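Local coordinates for general Secretion Pathway Protein (Vibrio vulnificus, PDB 4G54) that forms a periplasmic part of the EpsAB fusion protein of the type II secretion system and probably binds peptidoglycan, at residues Ala25-Arg30 with Leu34-Lys39; Tyr38-Tyr43 with Tyr91-Glu96; Glu148-Leu153 with Thr166-Glu171; Glu136-Gly141 with Arg194-Leu199. All blocks are in the same frame, centred on the assembly; numbering follows the deposited sequence.

Contact 1: residues Ala25-Arg30 with Leu34-Lys39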
loop_
_atom_site.group_PDB
_atom_site.type_symbol
_atom_site.label_atom_id
_atom_site.label_comp_id
_atom_site.label_asym_id
_atom_site.label_seq_id
_atom_site.Cartn_x
_atom_site.Cartn_y
_atom_site.Cartn_z
ATOM N N ALA A 25 -3.612 -6.489 -20.711
ATOM C CA ALA A 25 -2.753 -5.388 -21.149
ATOM C C ALA A 25 -3.514 -4.145 -21.572
ATOM O O ALA A 25 -3.044 -3.384 -22.425
ATOM C CB ALA A 25 -1.887 -5.854 -22.319
ATOM N N ARG A 26 -4.706 -3.936 -21.014
ATOM C CA ARG A 26 -5.466 -2.749 -21.312
ATOM C C ARG A 26 -4.799 -1.360 -21.002
ATOM O O ARG A 26 -4.916 -0.424 -21.803
ATOM C CB ARG A 26 -6.788 -2.843 -20.552
ATOM C CG ARG A 26 -7.591 -1.643 -20.779
ATOM C CD ARG A 26 -9.025 -1.777 -20.307
ATOM N NE ARG A 26 -9.653 -0.463 -20.385
ATOM C CZ ARG A 26 -9.428 0.545 -19.526
ATOM N NH1 ARG A 26 -8.620 0.398 -18.474
ATOM N NH2 ARG A 26 -10.047 1.710 -19.721
ATOM N N MET A 27 -4.219 -1.224 -19.802
ATOM C CA MET A 27 -3.674 0.047 -19.345
ATOM C C MET A 27 -2.252 0.093 -19.819
ATOM O O MET A 27 -1.409 -0.790 -19.508
ATOM C CB MET A 27 -3.695 0.136 -17.804
ATOM C CG MET A 27 -5.138 0.192 -17.320
ATOM S SD MET A 27 -5.404 0.533 -15.577
ATOM C CE MET A 27 -4.662 -0.935 -14.798
ATOM N N THR A 28 -1.940 1.120 -20.578
ATOM C CA THR A 28 -0.670 1.125 -21.291
ATOM C C THR A 28 0.386 2.078 -20.749
ATOM O O THR A 28 1.512 2.090 -21.242
ATOM C CB THR A 28 -0.914 1.455 -22.799
ATOM O OG1 THR A 28 -1.510 2.751 -22.852
ATOM C CG2 THR A 28 -1.885 0.464 -23.380
ATOM N N THR A 29 0.053 2.839 -19.707
ATOM C CA THR A 29 1.031 3.687 -19.055
ATOM C C THR A 29 0.932 3.499 -17.587
ATOM O O THR A 29 -0.149 3.115 -17.059
ATOM C CB THR A 29 0.826 5.190 -19.313
ATOM O OG1 THR A 29 -0.380 5.635 -18.679
ATOM C CG2 THR A 29 0.720 5.490 -20.795
ATOM N N ARG A 30 2.056 3.800 -16.931
ATOM C CA ARG A 30 2.124 3.660 -15.474
ATOM C C ARG A 30 1.116 4.620 -14.832
ATOM O O ARG A 30 0.477 4.268 -13.870
ATOM C CB ARG A 30 3.527 3.882 -14.981
ATOM C CG ARG A 30 3.640 3.438 -13.493
ATOM C CD ARG A 30 4.961 3.748 -12.782
ATOM N NE ARG A 30 6.153 3.658 -13.608
ATOM C CZ ARG A 30 6.859 2.570 -13.788
ATOM N NH1 ARG A 30 6.537 1.434 -13.163
ATOM N NH2 ARG A 30 7.951 2.608 -14.605
ATOM N N LEU A 34 -1.649 3.674 -12.148
ATOM C CA LEU A 34 -1.651 4.254 -10.765
ATOM C C LEU A 34 -2.956 4.992 -10.498
ATOM O O LEU A 34 -3.464 4.933 -9.356
ATOM C CB LEU A 34 -0.508 5.217 -10.539
ATOM C CG LEU A 34 0.831 4.540 -10.465
ATOM C CD1 LEU A 34 1.847 5.659 -10.444
ATOM C CD2 LEU A 34 0.959 3.658 -9.155
ATOM N N GLU A 35 -3.554 5.583 -11.546
ATOM C CA GLU A 35 -4.888 6.176 -11.345
ATOM C C GLU A 35 -5.847 5.071 -10.857
ATOM O O GLU A 35 -6.656 5.299 -9.928
ATOM C CB GLU A 35 -5.399 6.893 -12.635
ATOM C CG GLU A 35 -6.662 7.618 -12.377
ATOM C CD GLU A 35 -7.219 8.250 -13.643
ATOM O OE1 GLU A 35 -6.698 7.958 -14.741
ATOM O OE2 GLU A 35 -8.197 9.012 -13.507
ATOM N N GLU A 36 -5.802 3.875 -11.430
ATOM C CA GLU A 36 -6.655 2.791 -10.993
ATOM C C GLU A 36 -6.296 2.337 -9.555
ATOM O O GLU A 36 -7.185 2.017 -8.753
ATOM C CB GLU A 36 -6.518 1.616 -12.005
ATOM C CG GLU A 36 -7.685 0.555 -11.901
ATOM C CD GLU A 36 -9.025 1.092 -12.353
ATOM O OE1 GLU A 36 -9.099 2.223 -12.962
ATOM O OE2 GLU A 36 -10.000 0.318 -12.145
ATOM N N LEU A 37 -4.991 2.209 -9.303
ATOM C CA LEU A 37 -4.590 1.737 -7.957
ATOM C C LEU A 37 -5.040 2.704 -6.881
ATOM O O LEU A 37 -5.522 2.282 -5.824
ATOM C CB LEU A 37 -3.061 1.511 -7.984
ATOM C CG LEU A 37 -2.481 0.923 -6.704
ATOM C CD1 LEU A 37 -3.136 -0.395 -6.483
ATOM C CD2 LEU A 37 -0.941 0.737 -6.901
ATOM N N TYR A 38 -4.995 4.011 -7.162
ATOM C CA TYR A 38 -5.507 4.953 -6.157
ATOM C C TYR A 38 -7.023 4.777 -5.944
ATOM O O TYR A 38 -7.512 4.973 -4.819
ATOM C CB TYR A 38 -5.301 6.388 -6.593
ATOM C CG TYR A 38 -3.957 6.990 -6.195
ATOM C CD1 TYR A 38 -2.956 7.171 -7.121
ATOM C CD2 TYR A 38 -3.682 7.365 -4.844
ATOM C CE1 TYR A 38 -1.693 7.840 -6.711
ATOM C CE2 TYR A 38 -2.504 7.895 -4.454
ATOM C CZ TYR A 38 -1.534 8.177 -5.378
ATOM O OH TYR A 38 -0.353 8.744 -4.967
ATOM N N LYS A 39 -7.763 4.391 -6.962
ATOM C CA LYS A 39 -9.205 4.229 -6.730
ATOM C C LYS A 39 -9.468 3.101 -5.680
ATOM O O LYS A 39 -10.452 3.143 -4.930
ATOM C CB LYS A 39 -9.890 3.813 -8.002
ATOM C CG LYS A 39 -9.850 4.806 -9.093
ATOM C CD LYS A 39 -10.765 4.312 -10.295
ATOM C CE LYS A 39 -10.333 5.017 -11.545
ATOM N NZ LYS A 39 -11.069 4.487 -12.734
#
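Arg30 and Leu34 close the first turn of helix 30-40, in a local, largely buried contact where the incoming loop becomes helix; this helix lies against the antiparallel sheet of the peptidase C39-like domain. Leu34 N donates to Arg30 O at 2.8 Å, the i to i+4 bond of an alpha helix. Thr29 sits at the N-cap, where its short side chain brings OG1 back to the amide of Gln32. A second touch comes from further back in the loop. Met27 SD reaches Glu36 CB at 3.9 Å, the two side chains crossing at about a right angle; a long, flexible thioether suits a bridge from the loop to the helix flank. The carboxylate of Glu36 is buried but well provided for: OE2 pairs with the hydroxyl of Tyr226, and Lys39 NZ forms a salt bridge with Glu36 OE1 at 3.0 Å on its syn side, 32° out of the carboxylate plane. Arg30 has CG anti to the backbone N (chi1 -168°), a rotation that lays it beside Leu34, while the bend at chi3 turns the guanidinium to the sheet, where NH1 makes a salt bridge to Glu125 and a hydrogen bond to Thr127. The two side chains point the same way, with Arg30 CG 4.2 Å from Leu34 CD1.

Contact 2: residues Tyr38-Tyr43 with Tyr91-Glu96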
loop_
_atom_site.group_PDB
_atom_site.type_symbol
_atom_site.label_atom_id
_atom_site.label_comp_id
_atom_site.label_asym_id
_atom_site.label_seq_id
_atom_site.Cartn_x
_atom_site.Cartn_y
_atom_site.Cartn_z
ATOM N N TYR A 38 -4.995 4.011 -7.162
ATOM C CA TYR A 38 -5.507 4.953 -6.157
ATOM C C TYR A 38 -7.023 4.777 -5.944
ATOM O O TYR A 38 -7.512 4.973 -4.819
ATOM C CB TYR A 38 -5.301 6.388 -6.593
ATOM C CG TYR A 38 -3.957 6.990 -6.195
ATOM C CD1 TYR A 38 -2.956 7.171 -7.121
ATOM C CD2 TYR A 38 -3.682 7.365 -4.844
ATOM C CE1 TYR A 38 -1.693 7.840 -6.711
ATOM C CE2 TYR A 38 -2.504 7.895 -4.454
ATOM C CZ TYR A 38 -1.534 8.177 -5.378
ATOM O OH TYR A 38 -0.353 8.744 -4.967
ATOM N N LYS A 39 -7.763 4.391 -6.962
ATOM C CA LYS A 39 -9.205 4.229 -6.730
ATOM C C LYS A 39 -9.468 3.101 -5.680
ATOM O O LYS A 39 -10.452 3.143 -4.930
ATOM C CB LYS A 39 -9.890 3.813 -8.002
ATOM C CG LYS A 39 -9.850 4.806 -9.093
ATOM C CD LYS A 39 -10.765 4.312 -10.295
ATOM C CE LYS A 39 -10.333 5.017 -11.545
ATOM N NZ LYS A 39 -11.069 4.487 -12.734
ATOM N N LEU A 40 -8.631 2.042 -5.666
ATOM C CA LEU A 40 -8.769 0.963 -4.692
ATOM C C LEU A 40 -8.597 1.459 -3.292
ATOM O O LEU A 40 -9.191 0.898 -2.370
ATOM C CB LEU A 40 -7.699 -0.135 -4.929
ATOM C CG LEU A 40 -8.089 -1.334 -5.717
ATOM C CD1 LEU A 40 -8.196 -0.852 -7.056
ATOM C CD2 LEU A 40 -7.025 -2.451 -5.630
ATOM N N TRP A 41 -7.809 2.522 -3.110
ATOM C CA TRP A 41 -7.676 3.134 -1.807
ATOM C C TRP A 41 -8.792 4.156 -1.523
ATOM O O TRP A 41 -8.861 4.780 -0.429
ATOM C CB TRP A 41 -6.287 3.795 -1.701
ATOM C CG TRP A 41 -5.159 2.809 -1.659
ATOM C CD1 TRP A 41 -4.451 2.371 -2.676
ATOM C CD2 TRP A 41 -4.623 2.202 -0.480
ATOM N NE1 TRP A 41 -3.460 1.488 -2.267
ATOM C CE2 TRP A 41 -3.544 1.377 -0.889
ATOM C CE3 TRP A 41 -4.948 2.302 0.878
ATOM C CZ2 TRP A 41 -2.745 0.617 0.061
ATOM C CZ3 TRP A 41 -4.180 1.564 1.806
ATOM C CH2 TRP A 41 -3.140 0.727 1.376
ATOM N N GLY A 42 -9.714 4.336 -2.476
ATOM C CA GLY A 42 -10.813 5.300 -2.292
ATOM C C GLY A 42 -10.561 6.719 -2.785
ATOM O O GLY A 42 -11.390 7.637 -2.444
ATOM N N TYR A 43 -9.459 6.941 -3.520
ATOM C CA TYR A 43 -9.054 8.273 -3.867
ATOM C C TYR A 43 -9.076 8.559 -5.354
ATOM O O TYR A 43 -8.747 7.704 -6.174
ATOM C CB TYR A 43 -7.660 8.585 -3.362
ATOM C CG TYR A 43 -7.660 8.615 -1.854
ATOM C CD1 TYR A 43 -8.312 9.652 -1.158
ATOM C CD2 TYR A 43 -7.029 7.618 -1.089
ATOM C CE1 TYR A 43 -8.318 9.700 0.252
ATOM C CE2 TYR A 43 -7.026 7.678 0.317
ATOM C CZ TYR A 43 -7.690 8.738 0.957
ATOM O OH TYR A 43 -7.817 8.844 2.325
ATOM N N TYR A 91 0.199 -2.514 -17.804
ATOM C CA TYR A 91 0.214 -2.341 -16.332
ATOM C C TYR A 91 -1.127 -2.895 -15.832
ATOM O O TYR A 91 -2.142 -2.607 -16.403
ATOM C CB TYR A 91 0.302 -0.824 -15.976
ATOM C CG TYR A 91 1.623 -0.253 -16.418
ATOM C CD1 TYR A 91 1.796 0.270 -17.720
ATOM C CD2 TYR A 91 2.731 -0.302 -15.542
ATOM C CE1 TYR A 91 3.030 0.721 -18.127
ATOM C CE2 TYR A 91 4.008 0.187 -15.932
ATOM C CZ TYR A 91 4.140 0.713 -17.239
ATOM O OH TYR A 91 5.327 1.200 -17.697
ATOM N N VAL A 92 -1.096 -3.693 -14.763
ATOM C CA VAL A 92 -2.333 -4.282 -14.235
ATOM C C VAL A 92 -2.264 -4.256 -12.695
ATOM O O VAL A 92 -1.184 -4.295 -12.121
ATOM C CB VAL A 92 -2.521 -5.736 -14.790
ATOM C CG1 VAL A 92 -1.467 -6.732 -14.224
ATOM C CG2 VAL A 92 -3.883 -6.199 -14.544
ATOM N N VAL A 93 -3.402 -4.033 -12.050
ATOM C CA VAL A 93 -3.434 -4.036 -10.599
ATOM C C VAL A 93 -3.487 -5.430 -10.072
ATOM O O VAL A 93 -4.344 -6.232 -10.475
ATOM C CB VAL A 93 -4.596 -3.168 -10.043
ATOM C CG1 VAL A 93 -4.768 -3.396 -8.533
ATOM C CG2 VAL A 93 -4.310 -1.678 -10.374
ATOM N N LEU A 94 -2.569 -5.745 -9.137
ATOM C CA LEU A 94 -2.666 -7.025 -8.395
ATOM C C LEU A 94 -3.476 -6.728 -7.161
ATOM O O LEU A 94 -3.080 -5.935 -6.292
ATOM C CB LEU A 94 -1.238 -7.498 -7.992
ATOM C CG LEU A 94 -1.204 -8.725 -7.060
ATOM C CD1 LEU A 94 -1.622 -9.930 -7.789
ATOM C CD2 LEU A 94 0.247 -8.915 -6.556
ATOM N N LEU A 95 -4.627 -7.414 -7.031
ATOM C CA LEU A 95 -5.495 -7.221 -5.884
ATOM C C LEU A 95 -5.189 -8.226 -4.843
ATOM O O LEU A 95 -5.186 -7.846 -3.641
ATOM C CB LEU A 95 -7.020 -7.337 -6.332
ATOM C CG LEU A 95 -8.072 -7.280 -5.245
ATOM C CD1 LEU A 95 -8.128 -5.881 -4.629
ATOM C CD2 LEU A 95 -9.444 -7.629 -5.917
ATOM N N GLU A 96 -5.069 -9.512 -5.205
ATOM C CA GLU A 96 -4.669 -10.501 -4.186
ATOM C C GLU A 96 -3.849 -11.600 -4.829
ATOM O O GLU A 96 -3.843 -11.741 -6.016
ATOM C CB GLU A 96 -5.829 -11.065 -3.437
ATOM C CG GLU A 96 -6.867 -11.670 -4.293
ATOM C CD GLU A 96 -8.104 -12.068 -3.404
ATOM O OE1 GLU A 96 -9.218 -11.595 -3.628
ATOM O OE2 GLU A 96 -7.886 -12.855 -2.445
#
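Leu40, on the last turn of helix 30-40, packs onto Val93 and Leu95 of strand 88-97, a helix-on-sheet contact inside the peptidase C39-like domain. The interaction across it is wholly apolar. One methyl, Leu40 CD2, does all the touching: it meets the strand at two residues that lie two apart. With Val93 it stands tip to tip, and with Leu95 it meets at a slant. Leu105 of the next strand also touches Leu40, so a branched leucine end suits the spot. The backbone interactions lie within each partner. The helix ends in a Schellman motif, Gly42 N bonding to Lys39 O and Tyr43 N to Tyr38 O; Gly42 has the positive phi of 91° that this needs. On the strand, Leu95 and Glu96 both face Val103 in a classic beta bulge. Val93 CG1, set anti to the backbone N (chi1 169°), lies 3.8 Å from Leu40 CD2, and Leu95 CD1 comes to 3.7 Å from that same methyl.

Contact 3: residues Glu148-Leu153 with Thr166-Glu171; sequences EVLDQL and TQFNAE
Leu150 and Phe168 form the buried half of this contact, Glu148 and Thr166 the half nearer solvent, where helix 145-158 meets the loop leading into helix 170-182 of the putative peptidoglycan-binding domain. In the packed half, Leu150 CD2 lies 3.7 Å from Phe168 CE2 and 4.0 Å from Phe168 CD2, the two side chains meeting at a slant. Leu150 has CG anti to the backbone N (chi1 178°), which carries CD2 to the Phe168 ring; it also touches Leu196 and Leu199 of helix 193-202, while Phe168 reaches Met173 and Val176. Large apolar side chains suit this junction of three helices. The other half is polar and partly exposed. Glu148 stretches out beyond CG, side by side with Thr166 and pointing the same way. Glu148 OE2 accepts from Thr166 OG1 at 2.9 Å through its anti lone pair, the one turned away from the other carboxylate oxygen. Asp151, one residue past Leu150, binds the loop that runs up to Thr166, its OD1 taking the amide of Leu163 and its OD2 that of Thr165. The partly exposed Glu148 carboxylate is probably ionised; a neutral hydroxyl orients Thr166 without cancelling that charge, whereas burial of apolar surface holds Leu150 to Phe168.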
loop_
_atom_site.group_PDB
_atom_site.type_symbol
_atom_site.label_atom_id
_atom_site.label_comp_id
_atom_site.label_asym_id
_atom_site.label_seq_id
_atom_site.Cartn_x
_atom_site.Cartn_y
_atom_site.Cartn_z
ATOM N N GLU A 148 -1.099 10.113 18.106
ATOM C CA GLU A 148 -2.341 9.361 18.071
ATOM C C GLU A 148 -2.361 8.438 16.892
ATOM O O GLU A 148 -2.857 7.277 16.958
ATOM C CB GLU A 148 -3.565 10.318 17.964
ATOM C CG GLU A 148 -3.548 11.394 19.014
ATOM C CD GLU A 148 -4.633 12.480 18.807
ATOM O OE1 GLU A 148 -5.282 12.556 17.738
ATOM O OE2 GLU A 148 -4.803 13.273 19.763
ATOM N N VAL A 149 -1.859 8.915 15.728
ATOM C CA VAL A 149 -1.773 8.050 14.582
ATOM C C VAL A 149 -0.788 6.858 14.707
ATOM O O VAL A 149 -1.148 5.734 14.384
ATOM C CB VAL A 149 -1.314 8.888 13.311
ATOM C CG1 VAL A 149 -1.016 7.981 12.114
ATOM C CG2 VAL A 149 -2.450 9.855 12.963
ATOM N N LEU A 150 0.375 7.112 15.346
ATOM C CA LEU A 150 1.330 6.045 15.734
ATOM C C LEU A 150 0.633 4.975 16.604
ATOM O O LEU A 150 0.720 3.768 16.294
ATOM C CB LEU A 150 2.553 6.702 16.467
ATOM C CG LEU A 150 3.489 5.612 16.911
ATOM C CD1 LEU A 150 4.014 4.686 15.837
ATOM C CD2 LEU A 150 4.659 6.300 17.692
ATOM N N ASP A 151 -0.141 5.487 17.566
ATOM C CA ASP A 151 -0.796 4.600 18.559
ATOM C C ASP A 151 -1.786 3.694 17.725
ATOM O O ASP A 151 -1.818 2.434 17.898
ATOM C CB ASP A 151 -1.448 5.509 19.553
ATOM C CG ASP A 151 -2.236 4.773 20.686
ATOM O OD1 ASP A 151 -1.823 3.670 21.104
ATOM O OD2 ASP A 151 -3.277 5.384 21.094
ATOM N N GLN A 152 -2.563 4.294 16.832
ATOM C CA GLN A 152 -3.544 3.543 16.107
ATOM C C GLN A 152 -2.884 2.537 15.166
ATOM O O GLN A 152 -3.390 1.374 15.057
ATOM C CB GLN A 152 -4.432 4.509 15.267
ATOM C CG GLN A 152 -5.258 5.373 16.240
ATOM C CD GLN A 152 -6.405 4.585 16.972
ATOM O OE1 GLN A 152 -6.903 3.541 16.483
ATOM N NE2 GLN A 152 -6.822 5.099 18.182
ATOM N N LEU A 153 -1.788 2.936 14.481
ATOM C CA LEU A 153 -1.145 2.002 13.510
ATOM C C LEU A 153 -0.500 0.842 14.266
ATOM O O LEU A 153 -0.536 -0.305 13.840
ATOM C CB LEU A 153 -0.034 2.805 12.752
ATOM C CG LEU A 153 -0.594 3.762 11.747
ATOM C CD1 LEU A 153 0.576 4.640 11.189
ATOM C CD2 LEU A 153 -1.265 3.016 10.597
ATOM N N THR A 166 -2.281 10.905 23.205
ATOM C CA THR A 166 -1.700 11.912 22.401
ATOM C C THR A 166 -0.266 12.124 22.784
ATOM O O THR A 166 0.449 12.900 22.147
ATOM C CB THR A 166 -2.455 13.274 22.767
ATOM O OG1 THR A 166 -3.833 13.041 22.478
ATOM C CG2 THR A 166 -1.967 14.398 21.892
ATOM N N GLN A 167 0.180 11.444 23.818
ATOM C CA GLN A 167 1.547 11.651 24.372
ATOM C C GLN A 167 2.343 10.389 24.151
ATOM O O GLN A 167 1.881 9.275 24.458
ATOM C CB GLN A 167 1.514 11.920 25.904
ATOM C CG GLN A 167 1.021 13.301 26.207
ATOM C CD GLN A 167 2.222 14.277 26.340
ATOM O OE1 GLN A 167 3.406 13.835 26.360
ATOM N NE2 GLN A 167 1.925 15.602 26.442
ATOM N N PHE A 168 3.566 10.540 23.657
ATOM C CA PHE A 168 4.455 9.376 23.475
ATOM C C PHE A 168 5.031 9.160 24.881
ATOM O O PHE A 168 6.029 9.762 25.302
ATOM C CB PHE A 168 5.540 9.707 22.381
ATOM C CG PHE A 168 6.345 8.491 21.900
ATOM C CD1 PHE A 168 6.835 7.530 22.775
ATOM C CD2 PHE A 168 6.635 8.406 20.531
ATOM C CE1 PHE A 168 7.596 6.442 22.244
ATOM C CE2 PHE A 168 7.344 7.333 20.009
ATOM C CZ PHE A 168 7.914 6.365 20.851
ATOM N N ASN A 169 4.404 8.199 25.565
ATOM C CA ASN A 169 4.750 7.899 26.959
ATOM C C ASN A 169 5.521 6.614 27.132
ATOM O O ASN A 169 5.890 5.956 26.141
ATOM C CB ASN A 169 3.448 7.952 27.806
ATOM C CG ASN A 169 2.410 6.975 27.308
ATOM O OD1 ASN A 169 2.722 6.028 26.597
ATOM N ND2 ASN A 169 1.142 7.198 27.706
ATOM N N ALA A 170 5.784 6.190 28.356
ATOM C CA ALA A 170 6.616 5.012 28.587
ATOM C C ALA A 170 5.951 3.779 28.026
ATOM O O ALA A 170 6.643 2.896 27.476
ATOM C CB ALA A 170 6.925 4.884 30.126
ATOM N N GLU A 171 4.626 3.702 28.122
ATOM C CA GLU A 171 3.949 2.488 27.649
ATOM C C GLU A 171 3.940 2.451 26.120
ATOM O O GLU A 171 4.172 1.388 25.501
ATOM C CB GLU A 171 2.541 2.455 28.217
ATOM C CG GLU A 171 1.894 1.108 27.851
ATOM C CD GLU A 171 0.553 0.833 28.493
ATOM O OE1 GLU A 171 -0.033 1.794 29.103
ATOM O OE2 GLU A 171 0.085 -0.351 28.404
#

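Contact 4: residues Glu136-Gly141 with Arg194-Leu199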
loop_
_atom_site.group_PDB
_atom_site.type_symbol
_atom_site.label_atom_id
_atom_site.label_comp_id
_atom_site.label_asym_id
_atom_site.label_seq_id
_atom_site.Cartn_x
_atom_site.Cartn_y
_atom_site.Cartn_z
ATOM N N GLU A 136 8.403 11.698 10.049
ATOM C CA GLU A 136 9.451 12.230 10.937
ATOM C C GLU A 136 9.588 11.405 12.215
ATOM O O GLU A 136 8.592 10.787 12.693
ATOM C CB GLU A 136 9.092 13.665 11.359
ATOM C CG GLU A 136 9.116 14.515 10.126
ATOM C CD GLU A 136 8.737 15.973 10.371
ATOM O OE1 GLU A 136 9.219 16.603 11.330
ATOM O OE2 GLU A 136 8.067 16.554 9.464
ATOM N N THR A 137 10.796 11.403 12.792
ATOM C CA THR A 137 10.974 10.562 13.947
ATOM C C THR A 137 10.153 10.982 15.141
ATOM O O THR A 137 10.117 12.183 15.471
ATOM C CB THR A 137 12.488 10.587 14.289
ATOM O OG1 THR A 137 13.160 9.973 13.168
ATOM C CG2 THR A 137 12.788 9.830 15.547
ATOM N N LEU A 138 9.530 9.954 15.750
ATOM C CA LEU A 138 8.735 10.195 16.978
ATOM C C LEU A 138 9.435 9.498 18.165
ATOM O O LEU A 138 9.886 8.343 18.032
ATOM C CB LEU A 138 7.321 9.627 16.757
ATOM C CG LEU A 138 6.637 10.305 15.509
ATOM C CD1 LEU A 138 5.361 9.573 15.406
ATOM C CD2 LEU A 138 6.295 11.813 15.682
ATOM N N ARG A 139 9.516 10.162 19.317
ATOM C CA ARG A 139 10.207 9.600 20.458
ATOM C C ARG A 139 9.531 10.041 21.730
ATOM O O ARG A 139 8.710 10.992 21.748
ATOM C CB ARG A 139 11.669 9.948 20.471
ATOM C CG ARG A 139 11.859 11.424 20.728
ATOM C CD ARG A 139 13.312 11.945 20.675
ATOM N NE ARG A 139 13.830 11.973 19.297
ATOM C CZ ARG A 139 14.816 11.193 18.858
ATOM N NH1 ARG A 139 15.336 10.205 19.637
ATOM N NH2 ARG A 139 15.231 11.339 17.590
ATOM N N LEU A 140 9.903 9.321 22.788
ATOM C CA LEU A 140 9.394 9.605 24.114
ATOM C C LEU A 140 9.412 11.100 24.415
ATOM O O LEU A 140 10.454 11.750 24.282
ATOM C CB LEU A 140 10.324 8.891 25.142
ATOM C CG LEU A 140 9.867 8.997 26.608
ATOM C CD1 LEU A 140 8.659 8.023 26.842
ATOM C CD2 LEU A 140 11.088 8.549 27.449
ATOM N N GLY A 141 8.275 11.555 24.917
ATOM C CA GLY A 141 8.125 12.975 25.328
ATOM C C GLY A 141 7.387 13.800 24.324
ATOM O O GLY A 141 6.855 14.875 24.639
ATOM N N ARG A 194 13.437 3.518 10.090
ATOM C CA ARG A 194 13.261 2.096 9.687
ATOM C C ARG A 194 11.916 1.561 10.313
ATOM O O ARG A 194 11.169 0.844 9.637
ATOM C CB ARG A 194 14.417 1.283 10.168
ATOM C CG ARG A 194 14.319 -0.102 9.536
ATOM C CD ARG A 194 15.437 -0.965 10.146
ATOM N NE ARG A 194 15.446 -2.209 9.321
ATOM C CZ ARG A 194 16.081 -3.337 9.653
ATOM N NH1 ARG A 194 16.062 -4.388 8.788
ATOM N NH2 ARG A 194 16.747 -3.442 10.762
ATOM N N THR A 195 11.636 1.986 11.549
ATOM C CA THR A 195 10.492 1.470 12.296
ATOM C C THR A 195 9.205 2.029 11.687
ATOM O O THR A 195 8.257 1.254 11.422
ATOM C CB THR A 195 10.591 1.943 13.718
ATOM O OG1 THR A 195 11.818 1.341 14.252
ATOM C CG2 THR A 195 9.406 1.479 14.585
ATOM N N LEU A 196 9.146 3.343 11.453
ATOM C CA LEU A 196 7.891 3.924 10.833
ATOM C C LEU A 196 7.730 3.486 9.358
ATOM O O LEU A 196 6.558 3.295 8.932
ATOM C CB LEU A 196 7.936 5.435 10.920
ATOM C CG LEU A 196 7.726 5.992 12.369
ATOM C CD1 LEU A 196 7.889 7.556 12.360
ATOM C CD2 LEU A 196 6.318 5.626 12.929
ATOM N N ALA A 197 8.831 3.234 8.613
ATOM C CA ALA A 197 8.662 2.789 7.245
ATOM C C ALA A 197 8.068 1.383 7.239
ATOM O O ALA A 197 7.144 1.167 6.434
ATOM C CB ALA A 197 9.982 2.808 6.466
ATOM N N ARG A 198 8.579 0.499 8.095
ATOM C CA ARG A 198 7.992 -0.829 8.123
ATOM C C ARG A 198 6.560 -0.815 8.598
ATOM O O ARG A 198 5.730 -1.477 7.984
ATOM C CB ARG A 198 8.836 -1.652 9.067
ATOM C CG ARG A 198 8.418 -3.179 9.222
ATOM C CD ARG A 198 8.650 -3.962 7.886
ATOM N NE ARG A 198 10.108 -4.041 7.668
ATOM C CZ ARG A 198 10.988 -4.815 8.318
ATOM N NH1 ARG A 198 12.319 -4.704 8.108
ATOM N NH2 ARG A 198 10.618 -5.697 9.238
ATOM N N LEU A 199 6.264 -0.038 9.671
ATOM C CA LEU A 199 4.908 -0.025 10.222
ATOM C C LEU A 199 3.897 0.429 9.157
ATOM O O LEU A 199 2.836 -0.210 8.956
ATOM C CB LEU A 199 4.876 0.970 11.408
ATOM C CG LEU A 199 3.496 1.099 12.016
ATOM C CD1 LEU A 199 3.018 -0.241 12.667
ATOM C CD2 LEU A 199 3.652 2.143 13.126
#
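Glu136 O is the polar atom met across this contact: Leu196 CD1 comes to 3.3 Å from it, a close packing approach of a methyl to a backbone oxygen rather than a bond. CB of Glu136 is turned away from the helix, and it is the carbonyl oxygen that touches. Nearby, backbone hydrogen bonding between Leu138 and Ala191 supplies a polar tie from segment 136-141 to the residues that lead into helix 193-202. On the helix side a single methyl, Leu196 CD1, does the touching. It also stands 4.4 Å from Leu138 CG, a looser apolar meeting. Leu196 has CG anti to its own carbonyl carbon (chi1 -72°) and an extended chi2, which carries CD1 out from the helix to the loop. Leu196 is buried, and leucine suits a site that is reached by an apolar methyl; Leu138 in turn packs on Ala242 near the end of the modelled chain. Neighbouring residues of helix 193-202 are held by polar links to the segment after helix 170-182 and to that helix: Arg198 NH2 to Gln183 O, Thr195 OG1 to Gln180 NE2. One turn further along, Leu199 touches Phe179 and Leu153. Helices 145-158, 170-182 and 193-202 thus gather round a leucine-rich core, with segment 136-141 packed against it through Leu138, consistent with the three-helix fold of the putative peptidoglycan-binding domain.

In the fold
From the N terminus, contact 1 closes the first turn of helix 30-40, where the incoming loop ends. Contact 2 begins at the end of that same helix and closes a loop of 47 residues, bringing strand 88-97 under it; Met27 O and Tyr91 N join the two contacts, probably by a hydrogen bond. The chain then passes through strand 125-131 into the helical part. There contact 4 opens at 136-141 and closes only at 194-199, with contact 3 nested within it; Phe168 O and Gly141 N probably hydrogen-bond between them. Contacts 1 and 2 touch neither 3 nor 4, the nearest atoms, of contacts 2 and 3, being about 9 Å apart. The first pair ties the N-terminal loop and helix 30-40 to strand 88-97; the second joins helices 145-158, 170-182 and 193-202 with the loop before them.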